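Local structure of uncharacterized protein (Acinetobacter baumannii, 4PUX) at residues D21-W27 against R39-G45; N60-W64 against I75-L80; F120-F126 against A141-R147. The protein is of unknown function but folds as a single-chain antiparallel beta-barrel of the DUF3237 family, related by clan to the allene oxide cyclase barrels. One frame throughout, in Å; residues are numbered along the deposited sequence. Where two conformers were deposited one is given.

Contact 1: residues D21-W27 against R39-G45; sequences DLNAPVW and RIIPITG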
loop_
_atom_site.group_PDB
_atom_site.type_symbol
_atom_site.label_atom_id
_atom_site.label_comp_id
_atom_site.label_asym_id
_atom_site.label_seq_id
_atom_site.Cartn_x
_atom_site.Cartn_y
_atom_site.Cartn_z
ATOM N N ASP A 21 -4.413 -1.672 -9.701
ATOM C CA ASP A 21 -5.450 -0.999 -10.519
ATOM C C ASP A 21 -6.684 -0.730 -9.621
ATOM O O ASP A 21 -7.145 -1.631 -8.898
ATOM C CB ASP A 21 -5.864 -1.884 -11.689
ATOM C CG ASP A 21 -4.833 -1.923 -12.798
ATOM O OD1 ASP A 21 -4.051 -0.976 -12.906
ATOM O OD2 ASP A 21 -4.794 -2.911 -13.582
ATOM N N LEU A 22 -7.218 0.498 -9.721
ATOM C CA LEU A 22 -8.410 0.956 -8.961
ATOM C C LEU A 22 -9.483 1.396 -9.986
ATOM O O LEU A 22 -9.949 2.543 -9.971
ATOM C CB LEU A 22 -8.021 2.122 -8.046
ATOM C CG LEU A 22 -6.786 1.888 -7.197
ATOM C CD1 LEU A 22 -6.444 3.165 -6.446
ATOM C CD2 LEU A 22 -6.987 0.713 -6.243
ATOM N N ASN A 23 -9.826 0.480 -10.916
ATOM C CA ASN A 23 -10.607 0.851 -12.101
ATOM C C ASN A 23 -12.145 0.687 -11.898
ATOM O O ASN A 23 -12.855 0.017 -12.665
ATOM C CB ASN A 23 -10.127 0.050 -13.333
ATOM C CG ASN A 23 -8.690 0.377 -13.792
ATOM O OD1 ASN A 23 -8.053 -0.461 -14.492
ATOM N ND2 ASN A 23 -8.181 1.492 -13.423
ATOM N N ALA A 24 -12.623 1.294 -10.825
ATOM C CA ALA A 24 -14.037 1.323 -10.464
ATOM C C ALA A 24 -14.300 2.602 -9.691
ATOM O O ALA A 24 -13.382 3.179 -9.116
ATOM C CB ALA A 24 -14.416 0.099 -9.594
ATOM N N PRO A 25 -15.562 3.069 -9.688
ATOM C CA PRO A 25 -15.825 4.275 -8.909
ATOM C C PRO A 25 -15.625 4.068 -7.390
ATOM O O PRO A 25 -15.862 2.975 -6.852
ATOM C CB PRO A 25 -17.307 4.596 -9.218
ATOM C CG PRO A 25 -17.675 3.734 -10.370
ATOM C CD PRO A 25 -16.742 2.562 -10.394
ATOM N N VAL A 26 -15.151 5.116 -6.717
ATOM C CA VAL A 26 -15.009 5.124 -5.258
ATOM C C VAL A 26 -16.377 5.351 -4.630
ATOM O O VAL A 26 -17.137 6.196 -5.102
ATOM C CB VAL A 26 -14.036 6.230 -4.778
ATOM C CG1 VAL A 26 -13.961 6.277 -3.251
ATOM C CG2 VAL A 26 -12.618 6.039 -5.378
ATOM N N TRP A 27 -16.710 4.546 -3.621
ATOM C CA TRP A 27 -17.865 4.836 -2.780
ATOM C C TRP A 27 -17.463 5.868 -1.699
ATOM O O TRP A 27 -16.629 5.586 -0.833
ATOM C CB TRP A 27 -18.475 3.579 -2.167
ATOM C CG TRP A 27 -19.283 2.703 -3.087
ATOM C CD1 TRP A 27 -20.531 3.012 -3.660
ATOM C CD2 TRP A 27 -18.935 1.426 -3.573
ATOM N NE1 TRP A 27 -20.967 1.967 -4.410
ATOM C CE2 TRP A 27 -20.017 0.976 -4.379
ATOM C CE3 TRP A 27 -17.861 0.558 -3.343
ATOM C CZ2 TRP A 27 -20.029 -0.283 -4.989
ATOM C CZ3 TRP A 27 -17.862 -0.687 -3.989
ATOM C CH2 TRP A 27 -18.954 -1.102 -4.763
ATOM N N ARG A 39 -14.058 6.247 2.720
ATOM C CA ARG A 39 -13.974 6.036 1.272
ATOM C C ARG A 39 -13.665 4.545 1.034
ATOM O O ARG A 39 -12.701 4.010 1.609
ATOM C CB ARG A 39 -12.851 6.902 0.641
ATOM C CG ARG A 39 -12.918 8.367 1.052
ATOM C CD ARG A 39 -11.841 9.183 0.374
ATOM N NE ARG A 39 -12.074 9.324 -1.052
ATOM C CZ ARG A 39 -11.201 9.045 -2.022
ATOM N NH1 ARG A 39 -9.966 8.642 -1.760
ATOM N NH2 ARG A 39 -11.557 9.251 -3.277
ATOM N N ILE A 40 -14.477 3.867 0.220
ATOM C CA ILE A 40 -14.273 2.434 -0.098
ATOM C C ILE A 40 -13.869 2.384 -1.553
ATOM O O ILE A 40 -14.642 2.729 -2.452
ATOM C CB ILE A 40 -15.506 1.575 0.234
ATOM C CG1 ILE A 40 -15.887 1.728 1.717
ATOM C CG2 ILE A 40 -15.273 0.105 -0.180
ATOM C CD1 ILE A 40 -17.198 1.054 2.109
ATOM N N ILE A 41 -12.591 2.101 -1.756
ATOM C CA ILE A 41 -11.902 2.206 -3.050
ATOM C C ILE A 41 -11.618 0.783 -3.615
ATOM O O ILE A 41 -10.716 0.078 -3.109
ATOM C CB ILE A 41 -10.565 2.957 -2.876
ATOM C CG1 ILE A 41 -10.761 4.317 -2.190
ATOM C CG2 ILE A 41 -9.810 3.069 -4.225
ATOM C CD1 ILE A 41 -9.516 4.916 -1.618
ATOM N N PRO A 42 -12.473 0.283 -4.514
ATOM C CA PRO A 42 -12.266 -1.070 -5.062
ATOM C C PRO A 42 -10.925 -1.313 -5.728
ATOM O O PRO A 42 -10.437 -0.480 -6.477
ATOM C CB PRO A 42 -13.413 -1.235 -6.062
ATOM C CG PRO A 42 -14.458 -0.332 -5.593
ATOM C CD PRO A 42 -13.663 0.900 -5.134
ATOM N N ILE A 43 -10.363 -2.479 -5.418
ATOM C CA ILE A 43 -9.161 -2.983 -6.082
ATOM C C ILE A 43 -9.587 -3.981 -7.164
ATOM O O ILE A 43 -10.148 -5.022 -6.863
ATOM C CB ILE A 43 -8.179 -3.631 -5.062
ATOM C CG1 ILE A 43 -7.628 -2.513 -4.139
ATOM C CG2 ILE A 43 -7.083 -4.459 -5.794
ATOM C CD1 ILE A 43 -6.979 -3.034 -2.888
ATOM N N THR A 44 -9.314 -3.641 -8.437
ATOM C CA THR A 44 -9.871 -4.395 -9.562
ATOM C C THR A 44 -8.899 -5.330 -10.254
ATOM O O THR A 44 -9.308 -6.205 -11.048
ATOM C CB THR A 44 -10.487 -3.384 -10.602
ATOM O OG1 THR A 44 -9.475 -2.488 -11.074
ATOM C CG2 THR A 44 -11.625 -2.587 -9.941
ATOM N N GLY A 45 -7.614 -5.171 -9.955
ATOM C CA GLY A 45 -6.564 -5.985 -10.568
ATOM C C GLY A 45 -5.203 -5.324 -10.395
ATOM O O GLY A 45 -5.026 -4.452 -9.543
HETATM O O HOH W 1 -8.591 -3.611 -13.408
HETATM O O HOH W 2 -11.571 2.171 -7.129
#
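Thr-44 reaches into the bend at Asn-23 and takes that residue's backbone N-H on its hydroxyl, OG1 to N 3.0 Å with 159° at the hydrogen. The torsion matters here: with chi1 at 60°, OG1 sits between the backbone N and the carbonyl carbon, close to both Asn-23 N and Asp-21 O, while CG2 is left to meet Ala-24 CB at 3.9 Å. A water touches the same OG1 and, weakly, Asn-23 OD1. Asn-23 is the centre of an inverse gamma turn, which lifts the chain off the strand between two short antiparallel ladders, Asp-21 with Gly-45 and Trp-27 with Ile-40; the register slips by one residue from the first to the second, so 22-26 is an arch over one strand of the barrel wall. Under the arch, a second water lies within hydrogen-bonding distance of Ala-24 O and Pro-42 O. The Pro-42 ring fills the middle: its CB meets Ala-24 CB at 3.9 Å, and its CG lies 3.8 Å from Trp-27 CZ3, the two side chains crossing at about a right angle. On the other side of the strand Leu-22 divides its branches, CD1 to Ile-41 CG2 (4.0 Å) and CD2 to Ile-43 CG1 (3.9 Å). Val-26 CG1 lies over one face of the Arg-39 guanidinium, 3.8 Å from NH2, a group that Glu-28 holds by a salt bridge and Gln-65 by a hydrogen bond.

Contact 2: residues N60-W64 against I75-L80; sequences NGADW and IDTRYL. With EDO (1,2-ethanediol), chain D.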
loop_
_atom_site.group_PDB
_atom_site.type_symbol
_atom_site.label_atom_id
_atom_site.label_comp_id
_atom_site.label_asym_id
_atom_site.label_seq_id
_atom_site.Cartn_x
_atom_site.Cartn_y
_atom_site.Cartn_z
ATOM N N ASN A 60 -10.834 -8.339 -6.448
ATOM C CA ASN A 60 -11.292 -8.641 -5.095
ATOM C C ASN A 60 -10.785 -7.560 -4.134
ATOM O O ASN A 60 -9.601 -7.107 -4.215
ATOM C CB ASN A 60 -10.742 -9.987 -4.617
ATOM C CG ASN A 60 -11.019 -10.243 -3.128
ATOM O OD1 ASN A 60 -12.160 -10.536 -2.687
ATOM N ND2 ASN A 60 -10.007 -10.129 -2.360
ATOM N N GLY A 61 -11.634 -7.192 -3.206
ATOM C CA GLY A 61 -11.244 -6.313 -2.131
ATOM C C GLY A 61 -11.164 -4.867 -2.469
ATOM O O GLY A 61 -11.737 -4.390 -3.479
ATOM N N ALA A 62 -10.557 -4.113 -1.550
ATOM C CA ALA A 62 -10.616 -2.653 -1.556
ATOM C C ALA A 62 -9.659 -2.057 -0.526
ATOM O O ALA A 62 -9.088 -2.790 0.308
ATOM C CB ALA A 62 -12.070 -2.173 -1.213
ATOM N N ASP A 63 -9.493 -0.753 -0.599
ATOM C CA ASP A 63 -8.985 0.074 0.507
ATOM C C ASP A 63 -10.188 0.684 1.222
ATOM O O ASP A 63 -10.969 1.458 0.607
ATOM C CB ASP A 63 -8.020 1.163 -0.004
ATOM C CG ASP A 63 -7.406 2.019 1.102
ATOM O OD1 ASP A 63 -7.639 1.753 2.288
ATOM O OD2 ASP A 63 -6.606 2.938 0.733
ATOM N N TRP A 64 -10.377 0.293 2.483
ATOM C CA TRP A 64 -11.367 0.917 3.376
ATOM C C TRP A 64 -10.658 2.089 4.106
ATOM O O TRP A 64 -10.047 1.889 5.148
ATOM C CB TRP A 64 -11.934 -0.116 4.365
ATOM C CG TRP A 64 -12.915 -1.093 3.753
ATOM C CD1 TRP A 64 -14.297 -0.961 3.798
ATOM C CD2 TRP A 64 -12.667 -2.271 2.953
ATOM N NE1 TRP A 64 -14.887 -1.994 3.142
ATOM C CE2 TRP A 64 -13.936 -2.806 2.597
ATOM C CE3 TRP A 64 -11.517 -2.956 2.556
ATOM C CZ2 TRP A 64 -14.082 -3.992 1.854
ATOM C CZ3 TRP A 64 -11.667 -4.170 1.830
ATOM C CH2 TRP A 64 -12.926 -4.674 1.517
ATOM N N ILE A 75 -4.796 4.047 5.531
ATOM C CA ILE A 75 -4.991 2.959 4.568
ATOM C C ILE A 75 -5.282 1.671 5.331
ATOM O O ILE A 75 -4.581 1.339 6.295
ATOM C CB ILE A 75 -3.665 2.767 3.758
ATOM C CG1 ILE A 75 -3.120 4.067 3.094
ATOM C CG2 ILE A 75 -3.745 1.597 2.815
ATOM C CD1 ILE A 75 -3.983 4.764 2.304
ATOM N N ASP A 76 -6.274 0.907 4.844
ATOM C CA ASP A 76 -6.649 -0.409 5.447
ATOM C C ASP A 76 -7.240 -1.308 4.347
ATOM O O ASP A 76 -8.389 -1.108 3.936
ATOM C CB ASP A 76 -7.631 -0.236 6.607
ATOM C CG ASP A 76 -7.826 -1.508 7.425
ATOM O OD1 ASP A 76 -8.177 -2.552 6.836
ATOM O OD2 ASP A 76 -7.641 -1.436 8.647
ATOM N N THR A 77 -6.416 -2.178 3.783
ATOM C CA THR A 77 -6.798 -2.964 2.623
ATOM C C THR A 77 -6.922 -4.452 2.891
ATOM O O THR A 77 -6.247 -5.028 3.763
ATOM C CB THR A 77 -5.794 -2.799 1.414
ATOM O OG1 THR A 77 -4.581 -3.483 1.731
ATOM C CG2 THR A 77 -5.483 -1.288 1.085
ATOM N N ARG A 78 -7.731 -5.106 2.046
ATOM C CA ARG A 78 -7.736 -6.588 1.864
ATOM C C ARG A 78 -7.804 -6.853 0.357
ATOM O O ARG A 78 -8.696 -6.313 -0.297
ATOM C CB ARG A 78 -8.934 -7.243 2.545
ATOM C CG ARG A 78 -8.957 -7.052 4.037
ATOM C CD ARG A 78 -10.113 -7.806 4.721
ATOM N NE ARG A 78 -10.097 -7.556 6.169
ATOM C CZ ARG A 78 -10.971 -8.075 7.040
ATOM N NH1 ARG A 78 -12.008 -8.801 6.599
ATOM N NH2 ARG A 78 -10.834 -7.833 8.349
ATOM N N TYR A 79 -6.875 -7.625 -0.196
ATOM C CA TYR A 79 -6.897 -8.053 -1.575
ATOM C C TYR A 79 -6.177 -9.358 -1.787
ATOM O O TYR A 79 -5.803 -10.039 -0.791
ATOM C CB TYR A 79 -6.483 -6.932 -2.519
ATOM C CG TYR A 79 -5.131 -6.235 -2.379
ATOM C CD1 TYR A 79 -4.868 -5.344 -1.343
ATOM C CD2 TYR A 79 -4.200 -6.295 -3.421
ATOM C CE1 TYR A 79 -3.697 -4.590 -1.313
ATOM C CE2 TYR A 79 -3.041 -5.555 -3.403
ATOM C CZ TYR A 79 -2.805 -4.660 -2.394
ATOM O OH TYR A 79 -1.675 -3.870 -2.434
ATOM N N LEU A 80 -6.032 -9.791 -3.053
ATOM C CA LEU A 80 -5.715 -11.199 -3.364
ATOM C C LEU A 80 -4.766 -11.334 -4.549
ATOM O O LEU A 80 -5.004 -10.728 -5.596
ATOM C CB LEU A 80 -6.999 -11.990 -3.562
ATOM C CG LEU A 80 -6.888 -13.483 -3.799
ATOM C CD1 LEU A 80 -6.218 -14.187 -2.603
ATOM C CD2 LEU A 80 -8.275 -14.076 -4.017
HETATM C C1 EDO D . -1.610 0.064 -0.190
HETATM O O1 EDO D . -2.580 0.963 -0.056
HETATM C C2 EDO D . -2.072 -1.232 -0.820
HETATM O O2 EDO D . -2.531 -1.162 -2.155
HETATM O O HOH W 3 -7.499 -8.587 -5.196
HETATM O O HOH W 4 -8.635 -10.568 -0.019
#
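Residues 62-64 and 75-80 run antiparallel with their axes 4.6 Å apart at closest, Ala-62 and Arg-78 forming a hydrogen-bonded pair and Asp-63 and Thr-77 the non-hydrogen-bonded pair beside it. They are the two arms of a beta hairpin in the barrel wall, flanked by strand 36-49 on one side and strand 88-99 on the other. Asp-63 adds a side-chain bond to the ladder: its CG is anti to the backbone N (chi1 -177°), which carries OD1 across to the N-H of Asp-76 at 3.0 Å. That bond is nearly straight, 173° at the hydrogen, and meets the syn side of OD1, 32° out of the carboxylate plane. The other oxygen, OD2, lies beside Ile-75, 3.6 Å from CD1, and has a weak hydrogen bond to Gln-65; Thr-77 CG2 packs against Asp-63 CB at 3.7 Å. On the opposite face of the sheet Trp-64 turns back along its own strand, so that Ala-62 CB sits over one ring face; Asp-76 O lies at the ring edge, in plane, and CZ3 comes to 4.2 Å from Arg-78 CB. Toward Asn-60, waters lie between the segments: one accepts from Leu-80 N and is within reach of Asn-60 O, another weakly links Asn-60 ND2 to Tyr-79 O. The hydroxyl of Tyr-79, hydrogen-bonded to Tyr-154, also shares a hydrogen bond with a 1,2-ethanediol, probably from the crystallisation liquor, OH to O2 2.9 Å.

Contact 3: residues F120-F126 against A141-R147; sequences FKITMQF and AVGSAMR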
loop_
_atom_site.group_PDB
_atom_site.type_symbol
_atom_site.label_atom_id
_atom_site.label_comp_id
_atom_site.label_asym_id
_atom_site.label_seq_id
_atom_site.Cartn_x
_atom_site.Cartn_y
_atom_site.Cartn_z
ATOM N N PHE A 120 3.873 8.356 1.608
ATOM C CA PHE A 120 2.901 7.267 1.340
ATOM C C PHE A 120 3.665 5.961 1.563
ATOM O O PHE A 120 4.341 5.450 0.660
ATOM C CB PHE A 120 2.317 7.436 -0.064
ATOM C CG PHE A 120 1.193 6.481 -0.440
ATOM C CD1 PHE A 120 0.602 5.592 0.472
ATOM C CD2 PHE A 120 0.654 6.571 -1.732
ATOM C CE1 PHE A 120 -0.445 4.762 0.066
ATOM C CE2 PHE A 120 -0.369 5.731 -2.131
ATOM C CZ PHE A 120 -0.933 4.852 -1.220
ATOM N N LYS A 121 3.508 5.419 2.765
ATOM C CA LYS A 121 4.223 4.230 3.246
ATOM C C LYS A 121 3.228 3.259 3.866
ATOM O O LYS A 121 2.245 3.667 4.496
ATOM C CB LYS A 121 5.364 4.574 4.249
ATOM C CG LYS A 121 6.361 5.655 3.788
ATOM C CD LYS A 121 7.091 5.236 2.565
ATOM C CE LYS A 121 8.465 5.867 2.398
ATOM N NZ LYS A 121 8.392 7.114 1.646
ATOM N N ILE A 122 3.494 1.961 3.670
ATOM C CA ILE A 122 2.634 0.907 4.173
ATOM C C ILE A 122 3.411 -0.234 4.854
ATOM O O ILE A 122 4.605 -0.453 4.574
ATOM C CB ILE A 122 1.755 0.298 3.032
ATOM C CG1 ILE A 122 2.623 -0.238 1.872
ATOM C CG2 ILE A 122 0.773 1.339 2.516
ATOM C CD1 ILE A 122 1.859 -1.068 0.841
ATOM N N THR A 123 2.687 -0.983 5.688
ATOM C CA THR A 123 3.096 -2.317 6.182
ATOM C C THR A 123 2.247 -3.379 5.474
ATOM O O THR A 123 1.115 -3.078 5.021
ATOM C CB THR A 123 2.951 -2.455 7.709
ATOM O OG1 THR A 123 1.575 -2.315 8.085
ATOM C CG2 THR A 123 3.773 -1.402 8.423
HETATM N N MSE A 124 2.784 -4.584 5.374
HETATM C CA MSE A 124 2.177 -5.650 4.593
HETATM C C MSE A 124 2.121 -6.952 5.420
HETATM O O MSE A 124 3.114 -7.331 6.021
HETATM C CB MSE A 124 3.012 -5.904 3.310
HETATM C CG MSE A 124 3.231 -4.670 2.460
HETATM SE SE MSE A 124 4.400 -4.973 0.948
HETATM C CE MSE A 124 3.297 -6.066 -0.198
ATOM N N GLN A 125 0.995 -7.674 5.313
ATOM C CA GLN A 125 0.778 -8.964 5.979
ATOM C C GLN A 125 0.243 -9.960 4.950
ATOM O O GLN A 125 -0.730 -9.645 4.216
ATOM C CB GLN A 125 -0.237 -8.806 7.106
ATOM C CG GLN A 125 -0.514 -10.062 7.867
ATOM C CD GLN A 125 -1.470 -9.835 9.017
ATOM O OE1 GLN A 125 -1.864 -8.693 9.343
ATOM N NE2 GLN A 125 -1.842 -10.899 9.640
ATOM N N PHE A 126 0.878 -11.108 4.862
ATOM C CA PHE A 126 0.552 -12.150 3.866
ATOM C C PHE A 126 -0.012 -13.415 4.493
ATOM O O PHE A 126 0.425 -13.818 5.567
ATOM C CB PHE A 126 1.808 -12.540 3.115
ATOM C CG PHE A 126 2.564 -11.399 2.485
ATOM C CD1 PHE A 126 3.593 -10.748 3.185
ATOM C CD2 PHE A 126 2.307 -11.011 1.158
ATOM C CE1 PHE A 126 4.360 -9.735 2.551
ATOM C CE2 PHE A 126 3.050 -9.999 0.543
ATOM C CZ PHE A 126 4.063 -9.329 1.266
ATOM N N ALA A 141 7.086 -6.948 6.428
ATOM C CA ALA A 141 7.300 -6.304 5.130
ATOM C C ALA A 141 6.675 -4.921 5.069
ATOM O O ALA A 141 5.717 -4.635 5.782
ATOM C CB ALA A 141 6.733 -7.205 4.007
ATOM N N VAL A 142 7.263 -4.054 4.230
ATOM C CA VAL A 142 6.883 -2.666 4.083
ATOM C C VAL A 142 6.917 -2.241 2.612
ATOM O O VAL A 142 7.501 -2.906 1.771
ATOM C CB VAL A 142 7.801 -1.716 4.883
ATOM C CG1 VAL A 142 7.682 -2.022 6.377
ATOM C CG2 VAL A 142 9.251 -1.827 4.428
ATOM N N GLY A 143 6.222 -1.176 2.306
ATOM C CA GLY A 143 6.165 -0.610 0.965
ATOM C C GLY A 143 6.301 0.893 0.913
ATOM O O GLY A 143 5.888 1.596 1.835
ATOM N N SER A 144 6.877 1.382 -0.186
ATOM C CA SER A 144 6.967 2.811 -0.504
ATOM C C SER A 144 6.157 3.043 -1.760
ATOM O O SER A 144 6.442 2.432 -2.801
ATOM C CB SER A 144 8.409 3.217 -0.742
ATOM O OG SER A 144 8.517 4.585 -1.089
ATOM N N ALA A 145 5.110 3.836 -1.643
ATOM C CA ALA A 145 4.030 3.939 -2.649
ATOM C C ALA A 145 3.883 5.328 -3.270
ATOM O O ALA A 145 4.309 6.340 -2.680
ATOM C CB ALA A 145 2.694 3.532 -1.986
HETATM N N MSE A 146 3.202 5.369 -4.398
HETATM C CA MSE A 146 2.814 6.592 -5.069
HETATM C C MSE A 146 1.479 6.408 -5.815
HETATM O O MSE A 146 1.269 5.388 -6.511
HETATM C CB MSE A 146 3.932 7.029 -6.025
HETATM C CG MSE A 146 3.693 8.361 -6.718
HETATM SE SE MSE A 146 5.051 8.805 -7.965
HETATM C CE MSE A 146 6.523 9.021 -6.678
ATOM N N ARG A 147 0.563 7.352 -5.657
ATOM C CA ARG A 147 -0.656 7.409 -6.479
ATOM C C ARG A 147 -0.343 7.836 -7.929
ATOM O O ARG A 147 0.501 8.728 -8.159
ATOM C CB ARG A 147 -1.603 8.464 -5.933
ATOM C CG ARG A 147 -2.639 8.032 -4.963
ATOM C CD ARG A 147 -3.549 9.265 -4.880
ATOM N NE ARG A 147 -4.932 9.103 -4.492
ATOM C CZ ARG A 147 -5.745 10.150 -4.320
ATOM N NH1 ARG A 147 -5.267 11.376 -4.481
ATOM N NH2 ARG A 147 -7.013 9.983 -3.973
HETATM O O HOH W 5 4.639 -6.450 8.259
#
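Ala-141 opens the second strand by putting its methyl at the edge of the Phe-126 ring, CB to CE1 3.8 Å, in the ring plane. Its carbonyl takes the N-H of Met-124, a selenomethionine here, and a water accepts from its N and lies close to Met-124 O. Val-142, on the other face of the sheet, lays its CB 3.5 Å from Ile-122 O. Gly-143 is gripped by a reciprocal pair of backbone bonds with Ile-122, and the isoleucine side chain uses its bare alpha carbon: chi1 of 57° tucks Ile-122 CG1 over its own backbone, toward the glycine, 3.7 Å from Gly-143 CA. Ser-144 lies beside the bent Lys-121 chain, OG 3.7 Å from CE; the lysine ammonium has its cation-pi partner in Tyr-119. Ala-145 gives its N-H to Phe-120 O, and its methyl stands over the middle of the Phe-120 ring, a CH-pi contact with CB 3.5 Å from the centroid and 7° off the normal. With chi1 at -174° the Phe-120 side chain extends away from its N, across the neighbouring strand, and brings the ring edge toward the N of Arg-147. This pair of barrel strands therefore has two chemistries: Ala-141 and Ala-145 offer methyls to the buried Phe-126 and Phe-120 rings, and Gly-143 its bare backbone to Ile-122, while the other face is mostly polar, Lys-121, Thr-123 and Ser-144 with Val-142 among them.

In the fold
From the N terminus, strand 12-21 leads into contact 1, which closes the loop through strand 27-33 back onto strand 36-49. Contact 2 follows as the hairpin of strands 54-67 and 73-83, and contact 3 closes the longer connection between strands 118-127 and 141-147. The three come in series, none enclosing or crossing another, but the curled sheet brings them together. Contacts 1 and 2 are adjacent, sharing the seam where Ile-41 O probably bonds to Asp-63 N and Ile-43 N to Gly-61 O. Contact 3 lies farther round, its centre about 13 Å from that of contact 2, yet Phe-120 CE1 still meets Ile-75 CG1 at 4.1 Å.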